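Local coordinates for mandelate racemase/muconate lactonizing enzyme (Jannaschia sp., PDB 4J3Z), which has an unestablished substrate but, as a member of the enolase superfamily, probably abstracts the proton alpha to a carboxylate to start an isomerase or lyase reaction, at residues T259-T264 / L284-G289; R125-T130 / N330-E335; F10-P15 / R22-V27; K224-Y229 / T253-A258; T145-A150 / I186-R191. One frame throughout, in Å; residues are numbered along the deposited sequence.

Contact 1 of 5, residues T259-T264 / L284-G289; sequences TGERLT and LGRAGG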
# COMPACT_ATOMS: atom_id res chain seq x y z
N THR D 259 7.54 -6.41 -22.58
CA THR D 259 6.77 -5.35 -23.18
C THR D 259 7.59 -4.12 -23.57
O THR D 259 8.74 -4.04 -23.33
CB THR D 259 5.59 -4.98 -22.28
OG1 THR D 259 4.53 -4.47 -23.05
CG2 THR D 259 5.98 -4.03 -21.22
N GLY D 260 6.93 -3.13 -24.13
CA GLY D 260 7.54 -1.88 -24.44
C GLY D 260 7.91 -1.51 -25.85
O GLY D 260 8.51 -0.52 -26.03
N GLU D 261 7.54 -2.29 -26.82
CA GLU D 261 7.77 -1.96 -28.24
C GLU D 261 6.91 -0.79 -28.70
O GLU D 261 7.29 -0.05 -29.61
CB GLU D 261 7.58 -3.18 -29.16
CG GLU D 261 6.17 -3.36 -29.71
CD GLU D 261 6.16 -4.01 -31.08
OE1 GLU D 261 6.29 -5.25 -31.16
OE2 GLU D 261 6.00 -3.27 -32.09
N ARG D 262 5.76 -0.62 -28.05
CA ARG D 262 4.85 0.48 -28.39
C ARG D 262 4.98 1.64 -27.40
O ARG D 262 4.26 2.64 -27.49
CB ARG D 262 3.42 -0.05 -28.54
CG ARG D 262 3.23 -0.88 -29.80
CD ARG D 262 1.80 -1.34 -30.02
NE ARG D 262 1.50 -2.56 -29.28
CZ ARG D 262 0.31 -3.16 -29.22
NH1 ARG D 262 -0.74 -2.65 -29.85
NH2 ARG D 262 0.18 -4.26 -28.50
N LEU D 263 5.94 1.52 -26.48
CA LEU D 263 6.22 2.58 -25.51
C LEU D 263 7.31 3.54 -25.98
O LEU D 263 8.24 3.14 -26.68
CB LEU D 263 6.58 2.00 -24.14
CG LEU D 263 5.58 1.09 -23.42
CD1 LEU D 263 6.16 0.65 -22.08
CD2 LEU D 263 4.24 1.78 -23.22
N THR D 264 7.18 4.80 -25.60
CA THR D 264 8.15 5.83 -25.94
C THR D 264 8.49 6.66 -24.71
O THR D 264 7.62 6.93 -23.88
CB THR D 264 7.66 6.71 -27.11
OG1 THR D 264 8.73 7.50 -27.61
CG2 THR D 264 6.50 7.63 -26.71
N LEU D 284 13.94 1.11 -30.81
CA LEU D 284 14.77 2.31 -30.67
C LEU D 284 14.31 3.47 -31.53
O LEU D 284 14.44 4.63 -31.13
CB LEU D 284 16.25 1.98 -30.93
CG LEU D 284 17.14 1.76 -29.70
CD1 LEU D 284 16.41 1.12 -28.52
CD2 LEU D 284 18.37 0.95 -30.05
N GLY D 285 13.73 3.17 -32.70
CA GLY D 285 13.22 4.19 -33.61
C GLY D 285 11.93 4.85 -33.18
O GLY D 285 11.40 5.71 -33.88
N ARG D 286 11.42 4.43 -32.01
CA ARG D 286 10.23 5.01 -31.39
C ARG D 286 10.53 5.51 -29.98
O ARG D 286 10.07 6.60 -29.59
CB ARG D 286 9.12 3.95 -31.34
CG ARG D 286 7.98 4.22 -30.36
CD ARG D 286 6.86 3.21 -30.52
NE ARG D 286 6.17 3.38 -31.79
CZ ARG D 286 5.51 2.41 -32.44
NH1 ARG D 286 5.45 1.17 -31.95
NH2 ARG D 286 4.91 2.68 -33.59
N ALA D 287 11.27 4.71 -29.21
CA ALA D 287 11.52 4.96 -27.78
C ALA D 287 12.20 6.29 -27.47
O ALA D 287 12.06 6.82 -26.37
CB ALA D 287 12.33 3.82 -27.17
N GLY D 288 12.94 6.82 -28.44
CA GLY D 288 13.68 8.06 -28.23
C GLY D 288 15.13 7.97 -28.63
O GLY D 288 15.89 8.92 -28.43
N GLY D 289 15.52 6.82 -29.19
CA GLY D 289 16.87 6.64 -29.74
C GLY D 289 17.83 5.83 -28.89
O GLY D 289 17.46 5.25 -27.88

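Contact 2 of 5, residues R125-T130 / N330-E335; sequences RIRAYT and NLLMVE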
# COMPACT_ATOMS: atom_id res chain seq x y z
N ARG D 125 29.94 -11.09 -27.64
CA ARG D 125 28.93 -11.57 -28.56
C ARG D 125 27.58 -11.36 -27.88
O ARG D 125 27.48 -11.41 -26.64
CB ARG D 125 29.13 -13.06 -28.88
CG ARG D 125 30.18 -13.36 -29.95
CD ARG D 125 29.97 -14.76 -30.56
NE ARG D 125 29.60 -15.74 -29.54
CZ ARG D 125 29.00 -16.91 -29.77
NH1 ARG D 125 28.71 -17.70 -28.75
NH2 ARG D 125 28.70 -17.29 -31.01
N ILE D 126 26.55 -11.17 -28.69
CA ILE D 126 25.21 -10.84 -28.21
C ILE D 126 24.21 -11.90 -28.65
O ILE D 126 24.18 -12.30 -29.82
CB ILE D 126 24.82 -9.41 -28.67
CG1 ILE D 126 25.15 -8.41 -27.56
CG2 ILE D 126 23.37 -9.30 -29.08
CD1 ILE D 126 26.58 -7.95 -27.57
N ARG D 127 23.41 -12.37 -27.69
CA ARG D 127 22.44 -13.43 -27.94
C ARG D 127 21.31 -12.90 -28.79
O ARG D 127 20.85 -11.77 -28.58
CB ARG D 127 21.91 -14.01 -26.63
CG ARG D 127 21.17 -15.34 -26.78
CD ARG D 127 20.78 -15.90 -25.42
NE ARG D 127 19.60 -16.76 -25.50
CZ ARG D 127 18.84 -17.07 -24.45
NH1 ARG D 127 19.14 -16.59 -23.24
NH2 ARG D 127 17.79 -17.86 -24.61
N ALA D 128 20.88 -13.70 -29.76
CA ALA D 128 19.88 -13.30 -30.74
C ALA D 128 18.77 -14.34 -30.89
O ALA D 128 19.01 -15.55 -30.76
CB ALA D 128 20.54 -13.05 -32.09
N TYR D 129 17.56 -13.87 -31.16
CA TYR D 129 16.47 -14.77 -31.55
C TYR D 129 15.84 -14.34 -32.87
O TYR D 129 16.32 -13.41 -33.51
CB TYR D 129 15.41 -14.87 -30.45
CG TYR D 129 14.56 -13.62 -30.25
CD1 TYR D 129 13.39 -13.41 -31.00
CD2 TYR D 129 14.90 -12.67 -29.29
CE1 TYR D 129 12.61 -12.29 -30.80
CE2 TYR D 129 14.11 -11.55 -29.08
CZ TYR D 129 12.97 -11.36 -29.84
OH TYR D 129 12.20 -10.25 -29.64
N THR D 130 14.77 -15.03 -33.26
CA THR D 130 14.03 -14.71 -34.48
C THR D 130 12.55 -15.13 -34.35
O THR D 130 12.19 -15.92 -33.48
CB THR D 130 14.70 -15.38 -35.70
OG1 THR D 130 13.99 -15.06 -36.90
CG2 THR D 130 14.77 -16.89 -35.53
N ASN D 330 22.74 -5.95 -18.61
CA ASN D 330 21.43 -6.56 -18.43
C ASN D 330 20.75 -6.99 -19.73
O ASN D 330 19.56 -7.30 -19.75
CB ASN D 330 20.51 -5.62 -17.64
CG ASN D 330 20.26 -4.31 -18.37
OD1 ASN D 330 21.12 -3.81 -19.08
ND2 ASN D 330 19.06 -3.76 -18.21
N LEU D 331 21.51 -7.02 -20.82
CA LEU D 331 20.97 -7.47 -22.10
C LEU D 331 20.60 -8.95 -22.07
O LEU D 331 21.41 -9.79 -21.71
CB LEU D 331 21.96 -7.23 -23.24
CG LEU D 331 21.37 -7.56 -24.61
CD1 LEU D 331 20.65 -6.35 -25.19
CD2 LEU D 331 22.45 -8.06 -25.55
N LEU D 332 19.36 -9.26 -22.44
CA LEU D 332 18.96 -10.65 -22.62
C LEU D 332 19.18 -11.11 -24.08
O LEU D 332 19.92 -12.06 -24.31
CB LEU D 332 17.52 -10.87 -22.17
CG LEU D 332 16.93 -12.26 -22.37
CD1 LEU D 332 17.60 -13.31 -21.49
CD2 LEU D 332 15.43 -12.20 -22.11
N MET D 333 18.55 -10.44 -25.04
CA MET D 333 18.71 -10.77 -26.47
C MET D 333 18.15 -9.71 -27.40
O MET D 333 17.16 -9.05 -27.08
CB MET D 333 18.08 -12.13 -26.81
CG MET D 333 16.61 -12.26 -26.46
SD MET D 333 15.96 -13.94 -26.60
CE MET D 333 16.32 -14.59 -24.97
N VAL D 334 18.79 -9.56 -28.56
CA VAL D 334 18.26 -8.77 -29.67
C VAL D 334 17.31 -9.61 -30.53
O VAL D 334 17.61 -10.76 -30.84
CB VAL D 334 19.38 -8.21 -30.58
CG1 VAL D 334 20.17 -7.11 -29.89
CG2 VAL D 334 20.31 -9.33 -31.06
N GLU D 335 16.17 -9.02 -30.89
CA GLU D 335 15.26 -9.58 -31.91
C GLU D 335 15.91 -9.38 -33.26
O GLU D 335 16.40 -8.28 -33.55
CB GLU D 335 13.93 -8.83 -31.88
CG GLU D 335 12.85 -9.37 -32.81
CD GLU D 335 11.49 -8.73 -32.56
OE1 GLU D 335 11.44 -7.50 -32.30
OE2 GLU D 335 10.47 -9.44 -32.61

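Contact 3 of 5, residues F10-P15 / R22-V27; sequences FAVAPP and RYWLLV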
# COMPACT_ATOMS: atom_id res chain seq x y z
N PHE D 10 14.54 8.37 -46.80
CA PHE D 10 14.25 7.27 -47.73
C PHE D 10 13.07 6.43 -47.23
O PHE D 10 13.09 5.91 -46.11
CB PHE D 10 15.47 6.35 -47.90
CG PHE D 10 16.65 7.01 -48.56
CD1 PHE D 10 16.76 7.05 -49.95
CD2 PHE D 10 17.68 7.57 -47.81
CE1 PHE D 10 17.84 7.64 -50.57
CE2 PHE D 10 18.77 8.17 -48.42
CZ PHE D 10 18.85 8.20 -49.81
N ALA D 11 12.05 6.30 -48.07
CA ALA D 11 10.94 5.39 -47.78
C ALA D 11 11.20 4.11 -48.56
O ALA D 11 11.22 4.12 -49.80
CB ALA D 11 9.63 6.03 -48.19
N VAL D 12 11.42 3.02 -47.84
CA VAL D 12 11.85 1.78 -48.47
C VAL D 12 10.81 0.65 -48.35
O VAL D 12 10.34 0.37 -47.26
CB VAL D 12 13.23 1.32 -47.93
CG1 VAL D 12 13.69 0.06 -48.63
CG2 VAL D 12 14.28 2.41 -48.13
N ALA D 13 10.46 0.04 -49.47
CA ALA D 13 9.55 -1.12 -49.49
C ALA D 13 10.35 -2.41 -49.48
O ALA D 13 11.09 -2.69 -50.43
CB ALA D 13 8.64 -1.08 -50.71
N PRO D 14 10.26 -3.19 -48.39
CA PRO D 14 10.82 -4.53 -48.43
C PRO D 14 10.09 -5.37 -49.47
O PRO D 14 8.86 -5.29 -49.57
CB PRO D 14 10.51 -5.07 -47.03
CG PRO D 14 10.48 -3.85 -46.16
CD PRO D 14 9.83 -2.81 -47.03
N PRO D 15 10.84 -6.16 -50.27
CA PRO D 15 10.17 -7.07 -51.20
C PRO D 15 9.42 -8.17 -50.45
O PRO D 15 9.65 -8.36 -49.25
CB PRO D 15 11.33 -7.66 -52.02
CG PRO D 15 12.55 -7.46 -51.19
CD PRO D 15 12.31 -6.19 -50.42
N ARG D 22 5.60 -3.26 -44.13
CA ARG D 22 5.23 -2.67 -45.42
C ARG D 22 6.29 -1.70 -45.95
O ARG D 22 6.61 -1.70 -47.14
CB ARG D 22 3.90 -1.94 -45.32
CG ARG D 22 2.67 -2.76 -45.68
CD ARG D 22 1.59 -1.85 -46.25
NE ARG D 22 0.32 -2.53 -46.47
CZ ARG D 22 -0.69 -2.55 -45.60
NH1 ARG D 22 -0.59 -1.92 -44.44
NH2 ARG D 22 -1.82 -3.19 -45.90
N TYR D 23 6.83 -0.86 -45.05
CA TYR D 23 7.87 0.11 -45.41
C TYR D 23 8.79 0.41 -44.24
O TYR D 23 8.37 0.35 -43.07
CB TYR D 23 7.26 1.41 -45.93
CG TYR D 23 6.30 2.09 -44.97
CD1 TYR D 23 6.77 2.82 -43.88
CD2 TYR D 23 4.92 2.00 -45.16
CE1 TYR D 23 5.90 3.44 -43.00
CE2 TYR D 23 4.05 2.63 -44.29
CZ TYR D 23 4.54 3.34 -43.21
OH TYR D 23 3.68 3.96 -42.34
N TRP D 24 10.05 0.73 -44.54
CA TRP D 24 10.97 1.26 -43.54
C TRP D 24 11.23 2.73 -43.80
O TRP D 24 11.22 3.16 -44.95
CB TRP D 24 12.30 0.50 -43.55
CG TRP D 24 12.18 -0.98 -43.33
CD1 TRP D 24 11.26 -1.63 -42.56
CD2 TRP D 24 13.04 -1.98 -43.88
NE1 TRP D 24 11.49 -2.99 -42.60
CE2 TRP D 24 12.58 -3.23 -43.40
CE3 TRP D 24 14.14 -1.96 -44.74
CZ2 TRP D 24 13.19 -4.44 -43.75
CZ3 TRP D 24 14.75 -3.16 -45.08
CH2 TRP D 24 14.26 -4.38 -44.59
N LEU D 25 11.46 3.49 -42.73
CA LEU D 25 11.72 4.92 -42.83
C LEU D 25 13.14 5.26 -42.39
O LEU D 25 13.43 5.34 -41.19
CB LEU D 25 10.71 5.71 -41.98
CG LEU D 25 9.37 6.09 -42.58
CD1 LEU D 25 8.28 6.04 -41.51
CD2 LEU D 25 9.46 7.46 -43.22
N LEU D 26 14.01 5.47 -43.38
CA LEU D 26 15.42 5.73 -43.09
C LEU D 26 15.79 7.19 -43.31
O LEU D 26 15.32 7.81 -44.26
CB LEU D 26 16.31 4.84 -43.96
CG LEU D 26 16.02 3.34 -44.10
CD1 LEU D 26 17.19 2.67 -44.81
CD2 LEU D 26 15.76 2.68 -42.75
N VAL D 27 16.62 7.71 -42.41
CA VAL D 27 17.15 9.08 -42.51
C VAL D 27 18.68 9.06 -42.67
O VAL D 27 19.38 8.25 -42.04
CB VAL D 27 16.74 9.96 -41.30
CG1 VAL D 27 15.23 9.89 -41.05
CG2 VAL D 27 17.51 9.60 -40.03

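Contact 4 of 5, residues K224-Y229 / T253-A258; sequences KAIEPY and TSIPIA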
# COMPACT_ATOMS: atom_id res chain seq x y z
N LYS D 224 -1.94 -19.33 -18.26
CA LYS D 224 -2.24 -20.58 -17.60
C LYS D 224 -2.14 -21.82 -18.46
O LYS D 224 -1.79 -22.87 -17.98
CB LYS D 224 -3.56 -20.51 -16.81
CG LYS D 224 -3.46 -19.94 -15.41
CD LYS D 224 -2.17 -20.35 -14.75
CE LYS D 224 -1.58 -19.30 -13.86
NZ LYS D 224 -0.78 -19.82 -12.75
N ALA D 225 -2.46 -21.67 -19.74
CA ALA D 225 -2.40 -22.80 -20.69
C ALA D 225 -0.98 -23.06 -21.16
O ALA D 225 -0.61 -24.21 -21.42
CB ALA D 225 -3.29 -22.56 -21.89
N ILE D 226 -0.18 -22.00 -21.26
CA ILE D 226 1.18 -22.14 -21.77
C ILE D 226 2.27 -22.29 -20.70
O ILE D 226 3.41 -22.60 -21.03
CB ILE D 226 1.54 -21.00 -22.74
CG1 ILE D 226 1.46 -19.64 -22.02
CG2 ILE D 226 0.64 -21.07 -23.97
CD1 ILE D 226 1.87 -18.45 -22.87
N GLU D 227 1.92 -22.11 -19.43
CA GLU D 227 2.90 -22.28 -18.36
C GLU D 227 3.63 -23.62 -18.36
O GLU D 227 4.87 -23.63 -18.26
CB GLU D 227 2.27 -22.05 -16.99
CG GLU D 227 2.54 -20.67 -16.42
CD GLU D 227 1.68 -20.41 -15.22
OE1 GLU D 227 1.07 -21.38 -14.72
OE2 GLU D 227 1.61 -19.24 -14.78
N PRO D 228 2.89 -24.75 -18.44
CA PRO D 228 3.57 -26.05 -18.44
C PRO D 228 4.73 -26.16 -19.45
O PRO D 228 5.60 -27.02 -19.29
CB PRO D 228 2.46 -27.03 -18.81
CG PRO D 228 1.22 -26.40 -18.25
CD PRO D 228 1.42 -24.92 -18.42
N TYR D 229 4.75 -25.31 -20.46
CA TYR D 229 5.78 -25.34 -21.44
C TYR D 229 6.94 -24.42 -21.18
O TYR D 229 7.86 -24.38 -21.94
CB TYR D 229 5.23 -25.13 -22.82
CG TYR D 229 4.01 -25.92 -23.03
CD1 TYR D 229 4.08 -27.26 -23.24
CD2 TYR D 229 2.78 -25.34 -22.93
CE1 TYR D 229 2.96 -28.01 -23.38
CE2 TYR D 229 1.66 -26.08 -23.07
CZ TYR D 229 1.76 -27.41 -23.30
OH TYR D 229 0.65 -28.12 -23.44
N THR D 253 0.80 -14.95 -13.02
CA THR D 253 1.55 -15.90 -13.82
C THR D 253 3.02 -15.89 -13.43
O THR D 253 3.56 -14.86 -13.04
CB THR D 253 1.33 -15.75 -15.35
OG1 THR D 253 1.78 -16.94 -16.02
CG2 THR D 253 2.06 -14.54 -15.92
N SER D 254 3.62 -17.08 -13.51
CA SER D 254 5.03 -17.28 -13.23
C SER D 254 5.89 -16.97 -14.46
O SER D 254 7.12 -17.10 -14.40
CB SER D 254 5.26 -18.73 -12.81
OG SER D 254 4.88 -19.61 -13.84
N ILE D 255 5.24 -16.61 -15.57
CA ILE D 255 5.95 -16.33 -16.82
C ILE D 255 6.39 -14.87 -16.84
O ILE D 255 5.55 -13.99 -16.76
CB ILE D 255 5.07 -16.58 -18.06
CG1 ILE D 255 4.59 -18.04 -18.11
CG2 ILE D 255 5.83 -16.23 -19.34
CD1 ILE D 255 3.41 -18.25 -19.03
N PRO D 256 7.70 -14.61 -16.95
CA PRO D 256 8.19 -13.23 -17.04
C PRO D 256 7.42 -12.41 -18.09
O PRO D 256 7.05 -12.94 -19.14
CB PRO D 256 9.66 -13.38 -17.46
CG PRO D 256 9.94 -14.86 -17.56
CD PRO D 256 8.80 -15.59 -16.92
N ILE D 257 7.16 -11.13 -17.79
CA ILE D 257 6.37 -10.29 -18.69
C ILE D 257 7.25 -9.30 -19.44
O ILE D 257 7.87 -8.42 -18.84
CB ILE D 257 5.21 -9.55 -17.97
CG1 ILE D 257 4.42 -10.51 -17.07
CG2 ILE D 257 4.27 -8.89 -18.98
CD1 ILE D 257 3.60 -11.57 -17.79
N ALA D 258 7.27 -9.45 -20.75
CA ALA D 258 7.99 -8.57 -21.61
C ALA D 258 7.09 -7.63 -22.38
O ALA D 258 6.04 -7.98 -22.74
CB ALA D 258 8.86 -9.36 -22.52

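Contact 5 of 5, residues T145-A150 / I186-R191; sequences TSPEMA and IDLSAR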
# COMPACT_ATOMS: atom_id res chain seq x y z
N THR D 145 -1.09 -21.44 -38.67
CA THR D 145 -1.91 -22.19 -37.71
C THR D 145 -1.41 -23.62 -37.55
O THR D 145 -2.16 -24.52 -37.17
CB THR D 145 -3.41 -22.20 -38.10
OG1 THR D 145 -3.57 -22.78 -39.40
CG2 THR D 145 -3.99 -20.78 -38.09
N SER D 146 -0.12 -23.82 -37.80
CA SER D 146 0.44 -25.18 -37.81
C SER D 146 1.53 -25.43 -36.76
O SER D 146 2.68 -25.02 -36.94
CB SER D 146 0.94 -25.54 -39.22
OG SER D 146 1.44 -26.86 -39.26
N PRO D 147 1.18 -26.14 -35.67
CA PRO D 147 2.12 -26.51 -34.60
C PRO D 147 3.24 -27.46 -35.06
O PRO D 147 4.34 -27.45 -34.51
CB PRO D 147 1.23 -27.21 -33.57
CG PRO D 147 -0.17 -26.81 -33.91
CD PRO D 147 -0.19 -26.60 -35.38
N GLU D 148 2.95 -28.29 -36.05
CA GLU D 148 3.95 -29.20 -36.62
C GLU D 148 4.94 -28.44 -37.52
O GLU D 148 6.15 -28.64 -37.42
CB GLU D 148 3.25 -30.33 -37.38
CG GLU D 148 2.15 -31.06 -36.60
CD GLU D 148 0.93 -30.19 -36.30
OE1 GLU D 148 0.63 -29.29 -37.12
OE2 GLU D 148 0.28 -30.38 -35.24
N MET D 149 4.42 -27.57 -38.37
CA MET D 149 5.26 -26.75 -39.25
C MET D 149 6.12 -25.76 -38.45
O MET D 149 7.26 -25.49 -38.82
CB MET D 149 4.40 -26.01 -40.28
CG MET D 149 3.71 -26.95 -41.26
SD MET D 149 2.70 -26.10 -42.50
CE MET D 149 1.46 -27.36 -42.76
N ALA D 150 5.57 -25.22 -37.36
CA ALA D 150 6.31 -24.35 -36.46
C ALA D 150 7.40 -25.11 -35.70
O ALA D 150 8.49 -24.57 -35.46
CB ALA D 150 5.36 -23.64 -35.51
N ILE D 186 -6.42 -20.26 -27.34
CA ILE D 186 -5.69 -20.77 -26.18
C ILE D 186 -5.20 -22.16 -26.56
O ILE D 186 -4.00 -22.48 -26.47
CB ILE D 186 -6.60 -20.81 -24.93
CG1 ILE D 186 -7.11 -19.40 -24.60
CG2 ILE D 186 -5.88 -21.41 -23.73
CD1 ILE D 186 -8.38 -19.35 -23.78
N ASP D 187 -6.14 -22.99 -27.00
CA ASP D 187 -5.83 -24.28 -27.59
C ASP D 187 -4.62 -24.22 -28.54
O ASP D 187 -3.60 -24.87 -28.29
CB ASP D 187 -7.07 -24.80 -28.31
CG ASP D 187 -6.86 -26.15 -28.89
OD1 ASP D 187 -6.45 -27.06 -28.13
OD2 ASP D 187 -7.09 -26.30 -30.10
N LEU D 188 -4.72 -23.43 -29.61
CA LEU D 188 -3.63 -23.25 -30.59
C LEU D 188 -2.30 -22.77 -29.98
O LEU D 188 -1.23 -23.16 -30.45
CB LEU D 188 -4.05 -22.31 -31.73
CG LEU D 188 -3.18 -22.20 -32.98
CD1 LEU D 188 -3.11 -23.53 -33.73
CD2 LEU D 188 -3.67 -21.10 -33.90
N SER D 189 -2.38 -21.92 -28.95
CA SER D 189 -1.20 -21.47 -28.18
C SER D 189 -0.47 -22.60 -27.45
O SER D 189 0.76 -22.69 -27.52
CB SER D 189 -1.59 -20.39 -27.16
OG SER D 189 -2.29 -19.32 -27.77
N ALA D 190 -1.23 -23.44 -26.74
CA ALA D 190 -0.66 -24.61 -26.06
C ALA D 190 -0.12 -25.66 -27.04
O ALA D 190 1.02 -26.12 -26.90
CB ALA D 190 -1.68 -25.23 -25.11
N ARG D 191 -0.93 -26.03 -28.03
CA ARG D 191 -0.48 -26.97 -29.08
C ARG D 191 0.83 -26.50 -29.72
O ARG D 191 1.75 -27.30 -29.91
CB ARG D 191 -1.55 -27.17 -30.15
CG ARG D 191 -2.61 -28.21 -29.81
CD ARG D 191 -3.73 -28.26 -30.86
NE ARG D 191 -3.22 -28.28 -32.24
CZ ARG D 191 -3.95 -27.96 -33.32
NH1 ARG D 191 -5.23 -27.60 -33.20
NH2 ARG D 191 -3.39 -28.00 -34.53

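Contact 1 of 5, residues T259-T264 / L284-G289
R286 reaches across to the backbone of E261, where its NH1 donates to E261 O at 3.2 Å with a nearly straight N-H...O angle of 160°. The oxygen lies in the guanidinium plane, at its edge, whereas the nitrogen is tilted out of the carbonyl plane. A second bond runs the other way: T264 OG1 gives its proton to R286 O at 2.6 Å. With that hydroxyl anti to the backbone N (chi1 -168°), T264 presents it to the 284-289 segment and lays CB 4.1 Å from R286 CG. The two segments follow neighbouring parallel strands of a (β/α)-barrel like that of enolase, 257-259 and 279-280, so R286 ties together two connections at the end of the barrel where active sites of this fold lie. R262 runs beside R286 and in the same direction, its CG 3.7 Å from R286 NH1, but their guanidinium planes are turned 44° apart. The charge of R262 is matched elsewhere, by a salt bridge to E236, and its carbonyl accepts from R86 of a second subunit. Further out, E268 accepts from the T264 backbone N, while F269 of helix 266-274 packs against both L263 and A287.

Contact 2 of 5, residues R125-T130 / N330-E335
L331 begins the contact by sending CD2 to I126 CG1 at 3.4 Å, the two side chains crossing at about a right angle. L332 follows with its carbonyl oxygen against R127 CB, and its side chain runs alongside that of R127. M333 then divides its end between two flat groups. Its CE sits over the centre of the R127 guanidinium, 3.5 Å above the plane, and its SD makes a Met-aromatic contact with the Y129 ring at 4.3 Å from the centroid, an oblique approach. The bend at chi3 (88°) lets the methyl turn back to the arginine while the sulfur stays by the tyrosine; R127 itself is held by a salt bridge to D205. V334 carries the backbone pairing: its N donates to R127 O at 3.0 Å, and its O accepts from Y129 N at 3.1 Å. Its CG2 meets I126 CG2 at 3.6 Å. E335 lays CA over the face of the Y129 ring, 3.8 Å from the centroid, and its extended chain carries the carboxylate on to K166 and the backbone N of L311. This is parallel pairing of the last barrel strand, 334-336, with the first, 125-131, as in the (β/α)-barrel of the enolase superfamily.

Contact 3 of 5, residues F10-P15 / R22-V27
P14 lies over one face of the W24 indole, its CG 3.8 Å from the centroid of the six-membered ring and 22° off the ring normal, a CH-pi contact displaced toward the rim. The nearest indole atom is CE2, at 3.5 Å from P14 CG. W24 stands on the same face of the sheet as V12, F10 and L26, and with CG anti to its carbonyl carbon (chi1 -57°) the indole is turned where P14 can overlap it. V12 aims CG1 obliquely at the indole, 4.4 Å from W24 CE3, and directs CG2 toward L26 CD1. F10 meets L26 through their CB atoms, while A11 and L25 lie on the other face. Beneath these side chains the backbones are held by two hydrogen-bonded pairs: F10 N to L26 O (2.7 Å) and L26 N back to F10 O, then V12 N to W24 O (2.9 Å) and W24 N to V12 O (2.8 Å). The indole also meets the rings of F341 and H342. Cut back to an alanine, this position would probably leave P14 CG without the aromatic face it rests on and open a gap toward helix 340-345. Strands 4-12 and 24-31 thus form a β-hairpin, two strands of the three-stranded antiparallel sheet in the N-terminal domain characteristic of mandelate racemase and muconate lactonizing enzymes.

Contact 4 of 5, residues K224-Y229 / T253-A258
Barrel helix 216-226 leads into a short 3-10 turn beside the loop feeding strand 257-259, and E227 in that turn grips T253 and S254 in the loop. One carboxylate oxygen does the work. OE2 of E227 accepts from T253 OG1 at 2.6 Å on its anti side, and from S254 N at 3.2 Å and 164° from above the carboxylate plane; the two donors arrive from opposite faces. The other oxygen, E227 OE1, uses its syn lone pair for K224 NZ at 3.1 Å, a salt bridge within the same segment. The carboxylate is therefore probably held in one rotation from several sides. A leucine in its place would probably leave T253 OG1 and S254 N without their shared acceptor and K224 without its ionic mate. Beside the polar group, I255 CD1 packs on E227 CG at 3.7 Å and on I226 CG1 at 3.8 Å. I226 crosses I255 at about a right angle and also touches C193 of helix 183-200. I255 in turn rests on Y234 of strand 233-235, and S254 packs against K224 of a third subunit, so the loop lies between barrel strands, the 224-229 segment and a neighbouring chain.

Contact 5 of 5, residues T145-A150 / I186-R191
P147 packs its ring obliquely against the far half of R191, with CG 3.5 Å from NH2 and 3.8 Å from NE. The same ring touches the arginine's backbone too, its CB being 3.7 Å from R191 O. The bend at chi3 (47°) turns the R191 guanidinium to lie beside the proline instead of letting the chain run straight outward. Near the plane of that guanidinium, at its edge, stands E148 OE2, 4.4 Å from R191 NH2. This separation is beyond a salt bridge, so the opposite charges probably attract one another only weakly at this distance; within its own helix R191 makes a long ion pair with D187. One turn earlier in its helix, L188 has CG anti to the backbone N (chi1 -168°), which points CD1 at T145 O, 3.7 Å away, while the same methyl approaches P147 CG at 4.4 Å. The contact is therefore chiefly one of van der Waals packing at the surface. P147 is the first residue of helix 147-159, and S146 before it is the N-cap: its OG accepts from M149 N at 3.2 Å, satisfying an amide in the first turn. This helix start lies against the middle of helix 183-200, where P147 also meets F192 and A195. Helix 183-200 also packs against helix 216-226, through L222 and I226 on S189, which makes the three helices neighbours round the barrel's outside.

In the fold
From the N terminus, contact 3 closes first, a short hairpin of the N-terminal sheet that is complete before the barrel begins. Contact 2 opens next with strand 125-131 and closes only at 330-335, so its long loop encloses contacts 5, 4 and 1, which follow one another in series without crossing. Contact 5 joins helices 147-159 and 183-200; contact 4 joins the end of helix 216-226 to the loop before strand 257-259. The two touch, A225 packing on I186. Segment 253-258 runs directly into 259-264, so contact 1 continues from contact 4 along the barrel wall, their centres about 24 Å apart, and closes at 284-289, joining the connections after strands 257-259 and 279-280.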